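Local coordinates for glutamate ABC superfamily ATP binding cassette transporter, binding protein (Enterococcus faecium DO, PDB 5EYF) that binds glutamate as the solute-binding protein of an ABC transporter and probably delivers it to the membrane components for uptake, at residues B[175-178]-B[179-183]; B[139-142]-B[143-147]. All blocks are in the same frame, centred on the assembly; numbering follows the deposited sequence.

Contact 1. Residues B[175-178]-B[179-183]; sequences NAIL and LGIAD
Leu178 and Ile181 meet on the short helix 175-182, which follows strand 170-172 in one lobe of this family 3 solute-binding protein. Among the apolar contacts, Leu178 CD2 lies 4.2 Å from Ile181 CD1, and Ile181 CD1 also comes within 4.5 Å of Ile177 CG2, so the delta methyl of Ile181 reaches back to two residues of the preceding turn. Its CG1 branch stands beside the backbone N, chi1 -58°, which turns it back over the carbonyl of Ile177. Beyond the helix, Tyr156 packs on Ile177 and Phe160 on Ile181, both from helix 156-164; Leu190 of strand 188-191 touches Leu178, Leu179 and Ala182. Ile177 also touches the bound glutamate, so one hydrophobic side chain of the helix reaches the ligand pocket.

Backbone bonds tie the turns together unevenly. Leu179 N donates to Asn175 O at 2.9 Å, and Ala182 N to Leu178 O at 2.7 Å. Between them the bonds are weak: Gly180 N to Ala176 O spans 3.4 Å, and the N-H of Ile181 is shared between Ile177 O and Leu178 O.

Polar groups tie the segment to its surroundings: OD1 of Asn175 accepts from Gly106 N, and farther along the chain Asp183 makes a salt bridge to Arg26, whose NE also hydrogen-bonds Gly180 O. Within the first turn, Asn175 OD1 additionally takes a weak bond from Ala176 N, 2.8 Å long and bent to 127° at the hydrogen.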
# COMPACT_ATOMS: atom_id res chain seq x y z
N ASN B 175 7.56 9.01 0.22
CA ASN B 175 8.60 8.73 -0.76
C ASN B 175 8.37 9.43 -2.10
O ASN B 175 9.30 10.03 -2.65
CB ASN B 175 8.74 7.22 -0.97
CG ASN B 175 7.45 6.51 -1.40
OD1 ASN B 175 6.32 7.03 -1.37
ND2 ASN B 175 7.63 5.28 -1.79
N ALA B 176 7.13 9.41 -2.61
CA ALA B 176 6.86 10.00 -3.92
C ALA B 176 7.06 11.50 -3.91
O ALA B 176 7.40 12.09 -4.95
CB ALA B 176 5.43 9.69 -4.38
N ILE B 177 6.81 12.13 -2.77
CA ILE B 177 7.04 13.57 -2.64
C ILE B 177 8.53 13.86 -2.57
O ILE B 177 9.01 14.79 -3.24
CB ILE B 177 6.30 14.11 -1.40
CG1 ILE B 177 4.79 13.87 -1.58
CG2 ILE B 177 6.65 15.59 -1.18
CD1 ILE B 177 3.96 14.20 -0.35
N LEU B 178 9.27 13.05 -1.81
CA LEU B 178 10.72 13.24 -1.71
C LEU B 178 11.38 13.03 -3.06
O LEU B 178 12.38 13.69 -3.37
CB LEU B 178 11.31 12.27 -0.70
CG LEU B 178 10.98 12.58 0.75
CD1 LEU B 178 11.52 11.48 1.65
CD2 LEU B 178 11.53 13.93 1.14
N LEU B 179 10.86 12.09 -3.86
CA LEU B 179 11.36 11.95 -5.22
C LEU B 179 11.22 13.24 -6.00
O LEU B 179 12.12 13.61 -6.75
CB LEU B 179 10.62 10.82 -5.94
CG LEU B 179 11.13 9.40 -5.70
CD1 LEU B 179 10.32 8.43 -6.54
CD2 LEU B 179 12.61 9.27 -6.03
N GLY B 180 10.08 13.93 -5.87
CA GLY B 180 9.90 15.21 -6.53
C GLY B 180 10.96 16.21 -6.13
O GLY B 180 11.30 17.11 -6.90
N ILE B 181 11.51 16.04 -4.93
CA ILE B 181 12.59 16.90 -4.45
C ILE B 181 13.96 16.37 -4.85
O ILE B 181 14.85 17.15 -5.18
CB ILE B 181 12.46 17.05 -2.92
CG1 ILE B 181 11.10 17.62 -2.54
CG2 ILE B 181 13.61 17.91 -2.38
CD1 ILE B 181 10.72 17.41 -1.09
N ALA B 182 14.17 15.06 -4.83
CA ALA B 182 15.50 14.53 -5.14
C ALA B 182 15.83 14.64 -6.62
O ALA B 182 17.00 14.78 -6.98
CB ALA B 182 15.61 13.07 -4.70
N ASP B 183 14.82 14.56 -7.49
CA ASP B 183 15.07 14.84 -8.90
C ASP B 183 15.60 16.25 -9.09
O ASP B 183 16.45 16.49 -9.96
CB ASP B 183 13.79 14.63 -9.72
CG ASP B 183 13.39 13.16 -9.86
OD1 ASP B 183 14.24 12.26 -9.65
OD2 ASP B 183 12.21 12.91 -10.19

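Contact 2. Residues B[139-142]-B[143-147]; sequences ANIR and QHAPD
His144 places CG beside its own backbone N, chi1 -71°, and with chi2 at 96° its ring swings back along the helix until ND1 meets the carbonyl oxygen of Asn140. Gln143 instead sends CG anti to the backbone N, chi1 173°; this CG sits over one face of the imidazole, offset toward the rim, and the extended chain leads away.

The ND1 to Asn140 O bond is 3.1 Å long; the oxygen lies at the edge of the ring, near its plane, although the donor is tilted from the carbonyl plane. His144 N reaches Asn140 O as well, at 2.9 Å, so backbone and ring of one residue grip a single acceptor at the C-terminal end of helix 136-144, the helix of the beta-alpha-beta unit with strands 128-132 and 149-153. Ala145, the first residue to leave helical angles, still donates its N to Ile141 O at 2.6 Å, and its CB rests 4.0 Å from Ile141 CG2. Pro146 follows with a CA-H...O contact of 3.1 Å to Arg142 O. A water joins Gln143 OE1, 3.0 Å away, to Ala139 O by a weaker bond.

Outside the turn, Asn140 ND2 hydrogen-bonds Gln107 OE1, Arg142 forms a salt bridge with Glu152, Phe195 meets the His144 ring, and Glu241 of the second subunit packs against His144. Because a carbonyl oxygen can only accept, ND1 should carry the proton in this bond, which helps to fix the imidazole's rotation.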
# COMPACT_ATOMS: atom_id res chain seq x y z
N ALA B 139 4.29 12.97 13.23
CA ALA B 139 3.75 11.99 14.17
C ALA B 139 4.29 10.58 13.88
O ALA B 139 4.62 9.85 14.81
CB ALA B 139 2.22 12.01 14.14
N ASN B 140 4.38 10.19 12.60
CA ASN B 140 4.91 8.86 12.30
C ASN B 140 6.37 8.73 12.72
O ASN B 140 6.81 7.63 13.11
CB ASN B 140 4.78 8.54 10.81
CG ASN B 140 3.34 8.24 10.38
OD1 ASN B 140 2.49 7.90 11.21
ND2 ASN B 140 3.07 8.37 9.07
N ILE B 141 7.15 9.80 12.60
CA ILE B 141 8.53 9.72 13.07
C ILE B 141 8.56 9.49 14.57
O ILE B 141 9.35 8.69 15.08
CB ILE B 141 9.34 10.98 12.72
CG1 ILE B 141 9.81 10.91 11.29
CG2 ILE B 141 10.59 11.02 13.59
CD1 ILE B 141 10.88 9.89 11.05
N ARG B 142 7.72 10.22 15.31
CA ARG B 142 7.77 10.08 16.76
C ARG B 142 7.44 8.66 17.18
O ARG B 142 7.83 8.23 18.26
CB ARG B 142 6.82 11.10 17.41
CG ARG B 142 7.25 12.54 17.11
CD ARG B 142 6.47 13.62 17.86
NE ARG B 142 7.11 14.93 17.72
CZ ARG B 142 6.69 15.91 16.92
NH1 ARG B 142 5.60 15.72 16.18
NH2 ARG B 142 7.34 17.07 16.85
N GLN B 143 6.77 7.90 16.33
CA GLN B 143 6.52 6.50 16.60
C GLN B 143 7.66 5.59 16.15
O GLN B 143 8.15 4.76 16.93
CB GLN B 143 5.22 6.07 15.93
CG GLN B 143 4.95 4.58 16.01
CD GLN B 143 3.59 4.23 15.48
OE1 GLN B 143 2.68 5.06 15.52
NE2 GLN B 143 3.43 3.02 14.97
N HIS B 144 8.12 5.76 14.91
CA HIS B 144 9.11 4.84 14.37
C HIS B 144 10.53 5.22 14.75
O HIS B 144 11.44 4.40 14.60
CB HIS B 144 8.95 4.76 12.84
CG HIS B 144 7.72 4.04 12.41
ND1 HIS B 144 6.54 4.68 12.10
CD2 HIS B 144 7.47 2.71 12.29
CE1 HIS B 144 5.62 3.78 11.77
NE2 HIS B 144 6.16 2.58 11.90
N ALA B 145 10.74 6.45 15.22
CA ALA B 145 12.03 6.93 15.69
C ALA B 145 11.79 7.76 16.95
O ALA B 145 12.01 8.98 16.97
CB ALA B 145 12.74 7.75 14.61
N PRO B 146 11.32 7.12 18.02
CA PRO B 146 10.77 7.88 19.16
C PRO B 146 11.79 8.75 19.87
O PRO B 146 11.39 9.68 20.58
CB PRO B 146 10.24 6.78 20.08
CG PRO B 146 11.06 5.58 19.75
CD PRO B 146 11.31 5.67 18.27
N ASP B 147 13.08 8.48 19.71
CA ASP B 147 14.12 9.29 20.34
C ASP B 147 14.58 10.44 19.46
O ASP B 147 15.29 11.32 19.95
CB ASP B 147 15.33 8.41 20.67
CG ASP B 147 15.02 7.34 21.68
OD1 ASP B 147 14.19 7.60 22.58
OD2 ASP B 147 15.60 6.24 21.58
O HOH W 1 2.07 7.84 14.73

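In the fold
Contacts 1 and 2 lie on the separate helices 175-182 and 136-144, contact 2 running on into the loop after its helix; their centres lie 21 Å apart and their nearest atoms about 10 Å, so they do not touch. The bound glutamate relates them. Ile177 of contact 1 lines its pocket, its side chain about 4 Å from the ligand and from the side chains of Thr85 and Asp174. Asn140 of contact 2 stands further back, its side chain about 7 Å from the glutamate but only about 4 Å from that of ligand-binding Thr136. Strand 103-112 is a shared neighbour: both contacts hydrogen-bond adjoining residues of it, Gly106 and Gln107.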